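Local coordinates for protein putative glycoside hydrolase (Bacteroides ovatus, PDB 4ONZ) that is a putative glycoside hydrolase of unestablished specific function, built as a single chain that probably adopts the five-bladed beta-propeller fold of its clan, at residues A[12-17]-A[283-288]; A[232-237]-A[294-299]; A[327-332]-A[351-356]. All coordinates share one frame; numbering follows the deposited sequence. Where two conformers were deposited one is given.

Interaction 1: A[12-17]-A[283-288]; sequences NWVIGP and AGQLLL
Trp13 and Val14, in the irregular segment 12-17, pass strand 283-288 with their CA atoms 7.7 Å from Leu287 CA and 7.2 Å from Gln285 CA respectively, too far for backbone pairing; the polar link is from the Gln285 side chain to the Ile15 main chain. The Gln285 chain runs extended beyond CG and brings the terminal amide edge-on to the backbone of Ile15, so that OE1 and NE2 meet its N-H and C=O. Ile15 N donates to Gln285 OE1 over 3.0 Å in a nearly straight bond (171°), and Gln285 NE2 returns a bond to Ile15 O at 2.9 Å. Each acceptor is met in its carbonyl plane on a lone pair, and Ile15 O lies in the plane of the Gln285 amide. Val14 CG1 rests beside the same amide, 3.7 Å from Gln285 OE1.

The indole of Trp13 takes the other half of the contact. With CG held between backbone N and carbonyl carbon (chi1 62°), the ring drops toward the strand. Leu287 CB sits over one face, 3.8 Å from the centroid of the Trp13 six-membered ring, a CH-pi contact, while Leu287 CD2 lies by Trp13 CG. The opposite face is covered by Val14 CG2 of its own segment. At the ring's edge, Trp13 CH2 approaches Gln285 O, and Trp13 CZ3 lies 3.7 Å from Gln285 CB. The indole NE1 is hydrogen-bonded to Asp298 on the adjacent strand 296-299, and Val260 of strand 258-266 borders the group as well.

Two bonds thus fix the rotation of a buried glutamine amide and satisfy the N-H and C=O of Ile15, while the indole, between Leu287 and Val14, packs the irregular N-terminal segment against the sheet.

Interaction 2: A[232-237]-A[294-299]; sequences KIIQPR and YKVLDR
Arg237 and Arg299 lay their guanidinium groups flat on each other, a stacked arginine pair beside a classic beta bulge of a probable beta-propeller sheet; in the bulge, Leu297 and Asp298 of strand 296-299 both face Leu287. The guanidinium centres are 3.8 Å apart and the planes differ by only 13°. The two chains slide past each other in opposite directions, which puts Arg299 NE over the middle of the Arg237 group. Arg299 reaches out fully extended from CG to NE, whereas Arg237 bends at chi3 (-71°) to turn its plane onto its neighbour.

Asp242 probably makes the closeness of like charges tolerable: its two carboxylate oxygens make salt bridges with Arg237 NE and Arg299 NH2. Tyr263 accepts a further bond from Arg299 NE, and Leu300 O one from Arg237 NH2, so several partners fix the stack.

On the face of Arg299 turned from Arg237 lies Ile234, whose CB and CG2 each lie 3.7 Å from Arg299 NH1. The Arg299 plane is therefore sandwiched between an aliphatic branch and a second guanidinium. Farther along, Ile234 CG2 also meets Val296 CG2 at 4.0 Å, the two side chains crossing at about a right angle. Ile233 continues this apolar strip, its CG2 3.7 Å from Val296 CG2, and its CD1 reaches the edge of the Tyr294 ring, 4.3 Å from Tyr294 CD1. Leu286 packs against Ile234, and Leu288 against Ile233.

Loop 232-237 thus covers an edge of the sheet by apolar packing at one end and charge at the other, where Arg299 NH2 donates to Gln235 O at 2.8 Å, the acceptor lying close to the guanidinium plane though the donor stands tilted from the carbonyl plane of Gln235.

Interaction 3: A[327-332]-A[351-356]; sequences LVYHKK and DDVKKL
Tyr329 and Val353 meet ring edge to side chain, and this is the compact part of the contact. Val353 CB lies near the plane of the phenol ring, 4.0 Å from Tyr329 CE1; the two side chains cross at about a right angle, and CG1 and CG2 of the valine also lie near Tyr329 CE1. Tyr329 has CG anti to its own N (chi1 178°), which carries the ring out from strand 327-330 toward the other segment. Leu356 comes to the neighbouring ring carbon, its CD1 4.0 Å from Tyr329 CD1, and the two side chains slide past each other in opposite directions. Val353 and Leu356 are presented together because the chain curls into a 3-10 turn, closed by Leu356 N bonding to Val353 O at 3.0 Å. Leu186 of strand 180-187 packs against both Tyr329 and Leu356, and these two side chains are buried.

The other end is looser and faces solvent. No direct hydrogen bond joins the segments; instead a single water donates to Lys332 O at 2.7 Å and to Asp351 O at 2.6 Å, linking two carbonyls that cannot bond to each other. Val353 CG2 still touches Lys332 O at 3.5 Å, but the Lys332 chain leads away, as does the Asp351 carboxylate.

The contact brings the C-terminal tail back onto the first hairpin of an antiparallel three-stranded sheet, 322-330, 333-340 and 344-350, an arrangement consistent with the last blade of a beta-propeller.

Overall arrangement
Along the chain, segments 12-17, 232-237, 283-288, 294-299, 327-332 and 351-356 follow in that order, so interactions 1 and 2 interlock while interaction 3 comes after both. Interactions 1 and 2 have centres about 13 Å apart and share a sheet: strands 281-288 and 296-299 are antiparallel neighbours, and Leu287 probably bonds to Leu297 and Asp298 there. Interaction 3, its centre also about 13 Å from that of interaction 1, meets it through Lys355 CE, which packs on the main-chain oxygens of Val14 and Asn12. Its centre is about 25 Å from that of interaction 2, with no touch. Segment 12-17 thus touches both that sheet and the C-terminal segment 351-356, on one side of the probable propeller.

Interaction 1: A[12-17]-A[283-288]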
loop_
_atom_site.group_PDB
_atom_site.type_symbol
_atom_site.label_atom_id
_atom_site.label_comp_id
_atom_site.label_asym_id
_atom_site.label_seq_id
_atom_site.Cartn_x
_atom_site.Cartn_y
_atom_site.Cartn_z
ATOM N N ASN A 12 4.926 -21.659 9.909
ATOM C CA ASN A 12 6.217 -21.163 10.391
ATOM C C ASN A 12 6.732 -19.989 9.538
ATOM O O ASN A 12 7.614 -19.246 9.970
ATOM C CB ASN A 12 7.263 -22.290 10.417
ATOM C CG ASN A 12 7.590 -22.838 9.027
ATOM O OD1 ASN A 12 6.751 -22.831 8.122
ATOM N ND2 ASN A 12 8.814 -23.332 8.860
ATOM N N TRP A 13 6.168 -19.835 8.336
ATOM C CA TRP A 13 6.557 -18.787 7.389
ATOM C C TRP A 13 5.802 -17.462 7.563
ATOM O O TRP A 13 6.188 -16.443 6.985
ATOM C CB TRP A 13 6.336 -19.286 5.953
ATOM C CG TRP A 13 4.898 -19.616 5.625
ATOM C CD1 TRP A 13 4.292 -20.837 5.720
ATOM C CD2 TRP A 13 3.893 -18.708 5.153
ATOM N NE1 TRP A 13 2.972 -20.743 5.337
ATOM C CE2 TRP A 13 2.705 -19.447 4.980
ATOM C CE3 TRP A 13 3.887 -17.340 4.852
ATOM C CZ2 TRP A 13 1.521 -18.866 4.522
ATOM C CZ3 TRP A 13 2.709 -16.765 4.399
ATOM C CH2 TRP A 13 1.545 -17.526 4.240
ATOM N N VAL A 14 4.734 -17.477 8.350
ATOM C CA VAL A 14 3.878 -16.307 8.525
ATOM C C VAL A 14 4.588 -15.196 9.296
ATOM O O VAL A 14 5.249 -15.453 10.288
ATOM C CB VAL A 14 2.563 -16.702 9.237
ATOM C CG1 VAL A 14 1.676 -15.492 9.465
ATOM C CG2 VAL A 14 1.818 -17.748 8.422
ATOM N N ILE A 15 4.469 -13.965 8.815
ATOM C CA ILE A 15 5.083 -12.834 9.495
ATOM C C ILE A 15 4.105 -12.360 10.561
ATOM O O ILE A 15 2.928 -12.097 10.277
ATOM C CB ILE A 15 5.451 -11.694 8.533
ATOM C CG1 ILE A 15 6.388 -12.210 7.439
ATOM C CG2 ILE A 15 6.113 -10.556 9.302
ATOM C CD1 ILE A 15 6.742 -11.198 6.382
ATOM N N GLY A 16 4.597 -12.270 11.793
ATOM C CA GLY A 16 3.784 -11.863 12.926
ATOM C C GLY A 16 4.180 -12.613 14.192
ATOM O O GLY A 16 5.197 -13.296 14.208
ATOM N N PRO A 17 3.374 -12.496 15.257
ATOM C CA PRO A 17 2.132 -11.726 15.295
ATOM C C PRO A 17 2.364 -10.221 15.429
ATOM O O PRO A 17 3.371 -9.796 16.010
ATOM C CB PRO A 17 1.437 -12.266 16.552
ATOM C CG PRO A 17 2.552 -12.646 17.458
ATOM C CD PRO A 17 3.726 -13.032 16.586
ATOM N N ALA A 283 -6.676 -8.874 6.540
ATOM C CA ALA A 283 -5.386 -9.095 5.899
ATOM C C ALA A 283 -4.928 -10.555 5.893
ATOM O O ALA A 283 -5.012 -11.249 6.898
ATOM C CB ALA A 283 -4.337 -8.236 6.582
ATOM N N GLY A 284 -4.435 -11.000 4.744
ATOM C CA GLY A 284 -3.891 -12.338 4.584
ATOM C C GLY A 284 -2.451 -12.276 4.142
ATOM O O GLY A 284 -1.878 -11.194 4.008
ATOM N N GLN A 285 -1.858 -13.444 3.936
ATOM C CA GLN A 285 -0.480 -13.543 3.456
ATOM C C GLN A 285 -0.360 -14.641 2.420
ATOM O O GLN A 285 -1.008 -15.681 2.521
ATOM C CB GLN A 285 0.514 -13.797 4.585
ATOM C CG GLN A 285 0.681 -12.633 5.525
ATOM C CD GLN A 285 1.708 -12.879 6.616
ATOM O OE1 GLN A 285 2.678 -13.628 6.440
ATOM N NE2 GLN A 285 1.514 -12.220 7.747
ATOM N N LEU A 286 0.481 -14.386 1.428
ATOM C CA LEU A 286 0.747 -15.303 0.345
ATOM C C LEU A 286 2.253 -15.562 0.363
ATOM O O LEU A 286 3.041 -14.616 0.429
ATOM C CB LEU A 286 0.317 -14.650 -0.971
ATOM C CG LEU A 286 0.284 -15.476 -2.252
ATOM C CD1 LEU A 286 -0.679 -16.650 -2.104
ATOM C CD2 LEU A 286 -0.110 -14.614 -3.445
ATOM N N LEU A 287 2.641 -16.836 0.357
ATOM C CA LEU A 287 4.040 -17.236 0.306
ATOM C C LEU A 287 4.318 -17.701 -1.108
ATOM O O LEU A 287 3.682 -18.645 -1.594
ATOM C CB LEU A 287 4.340 -18.384 1.277
ATOM C CG LEU A 287 5.816 -18.818 1.305
ATOM C CD1 LEU A 287 6.689 -17.721 1.904
ATOM C CD2 LEU A 287 6.011 -20.117 2.064
ATOM N N LEU A 288 5.268 -17.049 -1.767
ATOM C CA LEU A 288 5.629 -17.418 -3.123
ATOM C C LEU A 288 7.063 -17.893 -3.173
ATOM O O LEU A 288 7.861 -17.566 -2.300
ATOM C CB LEU A 288 5.419 -16.252 -4.082
ATOM C CG LEU A 288 3.997 -15.692 -3.981
ATOM C CD1 LEU A 288 3.997 -14.438 -3.114
ATOM C CD2 LEU A 288 3.423 -15.361 -5.341
#

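Interaction 2: A[232-237]-A[294-299]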
loop_
_atom_site.group_PDB
_atom_site.type_symbol
_atom_site.label_atom_id
_atom_site.label_comp_id
_atom_site.label_asym_id
_atom_site.label_seq_id
_atom_site.Cartn_x
_atom_site.Cartn_y
_atom_site.Cartn_z
ATOM N N LYS A 232 -3.033 -13.971 -13.671
ATOM C CA LYS A 232 -3.456 -13.880 -12.272
ATOM C C LYS A 232 -2.707 -14.908 -11.445
ATOM O O LYS A 232 -2.668 -16.090 -11.799
ATOM C CB LYS A 232 -4.955 -14.127 -12.128
ATOM C CG LYS A 232 -5.821 -13.114 -12.838
ATOM C CD LYS A 232 -7.289 -13.476 -12.737
ATOM C CE LYS A 232 -8.121 -12.435 -13.458
ATOM N NZ LYS A 232 -9.578 -12.691 -13.331
ATOM N N ILE A 233 -2.122 -14.452 -10.344
ATOM C CA ILE A 233 -1.405 -15.314 -9.421
ATOM C C ILE A 233 -2.385 -15.920 -8.420
ATOM O O ILE A 233 -2.327 -17.113 -8.150
ATOM C CB ILE A 233 -0.284 -14.540 -8.721
ATOM C CG1 ILE A 233 0.697 -14.045 -9.796
ATOM C CG2 ILE A 233 0.409 -15.434 -7.706
ATOM C CD1 ILE A 233 1.852 -13.232 -9.262
ATOM N N ILE A 234 -3.232 -15.075 -7.831
ATOM C CA ILE A 234 -4.356 -15.524 -7.010
ATOM C C ILE A 234 -5.551 -14.635 -7.308
ATOM O O ILE A 234 -5.415 -13.563 -7.918
ATOM C CB ILE A 234 -4.100 -15.534 -5.491
ATOM C CG1 ILE A 234 -3.725 -14.140 -4.969
ATOM C CG2 ILE A 234 -3.040 -16.575 -5.153
ATOM C CD1 ILE A 234 -3.883 -14.025 -3.471
ATOM N N GLN A 235 -6.719 -15.110 -6.902
ATOM C CA GLN A 235 -7.957 -14.378 -7.072
ATOM C C GLN A 235 -8.883 -14.711 -5.907
ATOM O O GLN A 235 -8.543 -15.541 -5.057
ATOM C CB GLN A 235 -8.579 -14.658 -8.445
ATOM C CG GLN A 235 -8.766 -16.120 -8.781
ATOM C CD GLN A 235 -8.956 -16.319 -10.271
ATOM O OE1 GLN A 235 -8.059 -16.802 -10.951
ATOM N NE2 GLN A 235 -10.097 -15.887 -10.794
ATOM N N PRO A 236 -10.031 -14.035 -5.829
ATOM C CA PRO A 236 -10.942 -14.254 -4.707
ATOM C C PRO A 236 -11.514 -15.658 -4.597
ATOM O O PRO A 236 -11.665 -16.355 -5.604
ATOM C CB PRO A 236 -12.041 -13.222 -4.953
ATOM C CG PRO A 236 -11.344 -12.132 -5.684
ATOM C CD PRO A 236 -10.396 -12.829 -6.593
ATOM N N ARG A 237 -11.839 -16.037 -3.362
ATOM C CA ARG A 237 -12.324 -17.356 -3.024
ATOM C C ARG A 237 -13.609 -17.297 -2.223
ATOM O O ARG A 237 -13.647 -16.674 -1.160
ATOM C CB ARG A 237 -11.312 -18.050 -2.117
ATOM C CG ARG A 237 -9.920 -18.197 -2.670
ATOM C CD ARG A 237 -9.005 -18.855 -1.644
ATOM N NE ARG A 237 -8.681 -17.991 -0.507
ATOM C CZ ARG A 237 -7.867 -18.338 0.492
ATOM N NH1 ARG A 237 -7.304 -19.540 0.511
ATOM N NH2 ARG A 237 -7.615 -17.492 1.483
ATOM N N TYR A 294 6.062 -16.171 -9.347
ATOM C CA TYR A 294 4.695 -16.375 -9.814
ATOM C C TYR A 294 4.112 -17.646 -9.198
ATOM O O TYR A 294 2.905 -17.900 -9.290
ATOM C CB TYR A 294 4.668 -16.504 -11.339
ATOM C CG TYR A 294 5.452 -15.432 -12.046
ATOM C CD1 TYR A 294 5.104 -14.098 -11.911
ATOM C CD2 TYR A 294 6.547 -15.748 -12.851
ATOM C CE1 TYR A 294 5.815 -13.104 -12.557
ATOM C CE2 TYR A 294 7.275 -14.755 -13.490
ATOM C CZ TYR A 294 6.898 -13.433 -13.344
ATOM O OH TYR A 294 7.599 -12.429 -13.973
ATOM N N LYS A 295 4.972 -18.439 -8.563
ATOM C CA LYS A 295 4.581 -19.733 -8.005
ATOM C C LYS A 295 4.214 -19.624 -6.530
ATOM O O LYS A 295 5.054 -19.303 -5.683
ATOM C CB LYS A 295 5.722 -20.736 -8.210
ATOM C CG LYS A 295 5.495 -22.141 -7.677
ATOM C CD LYS A 295 6.786 -22.940 -7.805
ATOM C CE LYS A 295 6.682 -24.322 -7.184
ATOM N NZ LYS A 295 5.798 -25.227 -7.964
ATOM N N VAL A 296 2.945 -19.905 -6.238
ATOM C CA VAL A 296 2.418 -19.857 -4.880
ATOM C C VAL A 296 2.815 -21.126 -4.132
ATOM O O VAL A 296 2.639 -22.227 -4.648
ATOM C CB VAL A 296 0.876 -19.738 -4.893
ATOM C CG1 VAL A 296 0.296 -19.847 -3.483
ATOM C CG2 VAL A 296 0.459 -18.434 -5.557
ATOM N N LEU A 297 3.374 -20.960 -2.936
ATOM C CA LEU A 297 3.755 -22.090 -2.087
ATOM C C LEU A 297 2.713 -22.300 -1.009
ATOM O O LEU A 297 2.418 -23.435 -0.659
ATOM C CB LEU A 297 5.113 -21.862 -1.415
ATOM C CG LEU A 297 6.331 -21.734 -2.325
ATOM C CD1 LEU A 297 7.589 -21.610 -1.480
ATOM C CD2 LEU A 297 6.430 -22.907 -3.284
ATOM N N ASP A 298 2.164 -21.212 -0.471
ATOM C CA ASP A 298 1.170 -21.317 0.589
ATOM C C ASP A 298 0.358 -20.028 0.675
ATOM O O ASP A 298 0.791 -18.983 0.193
ATOM C CB ASP A 298 1.859 -21.620 1.927
ATOM C CG ASP A 298 0.942 -22.331 2.930
ATOM O OD1 ASP A 298 -0.287 -22.455 2.696
ATOM O OD2 ASP A 298 1.468 -22.785 3.966
ATOM N N ARG A 299 -0.805 -20.117 1.317
ATOM C CA ARG A 299 -1.735 -18.998 1.440
ATOM C C ARG A 299 -2.562 -19.206 2.707
ATOM O O ARG A 299 -3.016 -20.328 2.980
ATOM C CB ARG A 299 -2.632 -18.985 0.196
ATOM C CG ARG A 299 -3.595 -17.820 0.038
ATOM C CD ARG A 299 -4.344 -18.016 -1.262
ATOM N NE ARG A 299 -5.383 -17.030 -1.519
ATOM C CZ ARG A 299 -6.159 -17.042 -2.601
ATOM N NH1 ARG A 299 -6.025 -18.000 -3.512
ATOM N NH2 ARG A 299 -7.082 -16.111 -2.775
#

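Interaction 3: A[327-332]-A[351-356]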
loop_
_atom_site.group_PDB
_atom_site.type_symbol
_atom_site.label_atom_id
_atom_site.label_comp_id
_atom_site.label_asym_id
_atom_site.label_seq_id
_atom_site.Cartn_x
_atom_site.Cartn_y
_atom_site.Cartn_z
ATOM N N LEU A 327 4.765 -1.172 5.765
ATOM C CA LEU A 327 5.541 -2.124 6.528
ATOM C C LEU A 327 6.978 -1.639 6.618
ATOM O O LEU A 327 7.658 -1.478 5.592
ATOM C CB LEU A 327 5.501 -3.503 5.869
ATOM C CG LEU A 327 6.283 -4.600 6.581
ATOM C CD1 LEU A 327 5.715 -4.873 7.976
ATOM C CD2 LEU A 327 6.272 -5.867 5.734
ATOM N N VAL A 328 7.454 -1.411 7.840
ATOM C CA VAL A 328 8.828 -0.936 8.027
ATOM C C VAL A 328 9.557 -1.734 9.096
ATOM O O VAL A 328 8.952 -2.196 10.067
ATOM C CB VAL A 328 8.888 0.564 8.384
ATOM C CG1 VAL A 328 8.358 1.414 7.237
ATOM C CG2 VAL A 328 8.119 0.875 9.650
ATOM N N TYR A 329 10.853 -1.899 8.880
ATOM C CA TYR A 329 11.741 -2.560 9.807
ATOM C C TYR A 329 12.455 -1.443 10.557
ATOM O O TYR A 329 13.099 -0.590 9.950
ATOM C CB TYR A 329 12.751 -3.427 9.062
ATOM C CG TYR A 329 13.741 -4.112 9.972
ATOM C CD1 TYR A 329 13.440 -5.334 10.563
ATOM C CD2 TYR A 329 14.974 -3.540 10.244
ATOM C CE1 TYR A 329 14.345 -5.964 11.396
ATOM C CE2 TYR A 329 15.889 -4.167 11.076
ATOM C CZ TYR A 329 15.564 -5.378 11.645
ATOM O OH TYR A 329 16.461 -6.004 12.478
ATOM N N HIS A 330 12.348 -1.460 11.879
ATOM C CA HIS A 330 12.926 -0.420 12.716
ATOM C C HIS A 330 13.294 -0.985 14.081
ATOM O O HIS A 330 12.435 -1.507 14.787
ATOM C CB HIS A 330 11.909 0.711 12.863
ATOM C CG HIS A 330 12.354 1.818 13.764
ATOM N ND1 HIS A 330 13.302 2.743 13.394
ATOM C CD2 HIS A 330 11.957 2.164 15.013
ATOM C CE1 HIS A 330 13.486 3.605 14.380
ATOM N NE2 HIS A 330 12.676 3.278 15.372
ATOM N N LYS A 331 14.579 -0.895 14.415
ATOM C CA LYS A 331 15.112 -1.373 15.695
ATOM C C LYS A 331 14.681 -2.799 16.034
ATOM O O LYS A 331 14.069 -3.060 17.079
ATOM C CB LYS A 331 14.760 -0.397 16.821
ATOM C CG LYS A 331 15.439 0.953 16.666
ATOM C CD LYS A 331 15.086 1.894 17.805
ATOM C CE LYS A 331 15.811 3.224 17.669
ATOM N NZ LYS A 331 15.409 4.184 18.734
ATOM N N LYS A 332 15.018 -3.717 15.133
ATOM C CA LYS A 332 14.723 -5.137 15.277
ATOM C C LYS A 332 13.236 -5.472 15.393
ATOM O O LYS A 332 12.894 -6.538 15.891
ATOM C CB LYS A 332 15.468 -5.729 16.487
ATOM C CG LYS A 332 16.974 -5.560 16.466
ATOM C CD LYS A 332 17.583 -6.310 17.646
ATOM C CE LYS A 332 19.085 -6.120 17.725
ATOM N NZ LYS A 332 19.674 -6.913 18.844
ATOM N N ASP A 351 7.704 -8.229 16.958
ATOM C CA ASP A 351 9.090 -8.297 17.427
ATOM C C ASP A 351 9.824 -9.578 17.006
ATOM O O ASP A 351 10.952 -9.807 17.433
ATOM C CB ASP A 351 9.151 -8.071 18.943
ATOM C CG ASP A 351 8.327 -9.065 19.715
ATOM O OD1 ASP A 351 8.110 -10.186 19.211
ATOM O OD2 ASP A 351 7.898 -8.725 20.835
ATOM N N ASP A 352 9.191 -10.399 16.164
ATOM C CA ASP A 352 9.804 -11.632 15.649
ATOM C C ASP A 352 10.251 -11.395 14.204
ATOM O O ASP A 352 9.446 -11.496 13.274
ATOM C CB ASP A 352 8.814 -12.803 15.726
ATOM C CG ASP A 352 9.407 -14.117 15.226
ATOM O OD1 ASP A 352 10.630 -14.184 14.969
ATOM O OD2 ASP A 352 8.636 -15.094 15.092
ATOM N N VAL A 353 11.542 -11.115 14.022
ATOM C CA VAL A 353 12.093 -10.762 12.701
ATOM C C VAL A 353 13.175 -11.685 12.130
ATOM O O VAL A 353 13.718 -11.413 11.049
ATOM C CB VAL A 353 12.649 -9.319 12.737
ATOM C CG1 VAL A 353 11.533 -8.344 13.077
ATOM C CG2 VAL A 353 13.794 -9.188 13.739
ATOM N N LYS A 354 13.464 -12.780 12.823
ATOM C CA LYS A 354 14.512 -13.709 12.396
ATOM C C LYS A 354 14.316 -14.207 10.968
ATOM O O LYS A 354 15.280 -14.303 10.206
ATOM C CB LYS A 354 14.598 -14.902 13.353
ATOM C CG LYS A 354 15.702 -15.883 13.000
ATOM C CD LYS A 354 15.940 -16.895 14.110
ATOM C CE LYS A 354 17.168 -17.738 13.811
ATOM N NZ LYS A 354 17.503 -18.640 14.946
ATOM N N LYS A 355 13.070 -14.499 10.597
ATOM C CA LYS A 355 12.775 -15.016 9.250
ATOM C C LYS A 355 13.176 -14.093 8.098
ATOM O O LYS A 355 13.299 -14.549 6.958
ATOM C CB LYS A 355 11.303 -15.421 9.117
ATOM C CG LYS A 355 10.288 -14.319 9.394
ATOM C CD LYS A 355 8.863 -14.795 9.131
ATOM C CE LYS A 355 8.434 -15.971 10.006
ATOM N NZ LYS A 355 8.358 -15.647 11.457
ATOM N N LEU A 356 13.393 -12.812 8.397
ATOM C CA LEU A 356 13.802 -11.838 7.380
ATOM C C LEU A 356 15.280 -11.931 6.972
ATOM O O LEU A 356 15.658 -11.399 5.928
ATOM C CB LEU A 356 13.526 -10.412 7.860
ATOM C CG LEU A 356 12.110 -10.075 8.319
ATOM C CD1 LEU A 356 12.039 -8.601 8.678
ATOM C CD2 LEU A 356 11.080 -10.419 7.251
HETATM O O HOH W 1 12.544 -7.858 18.252
#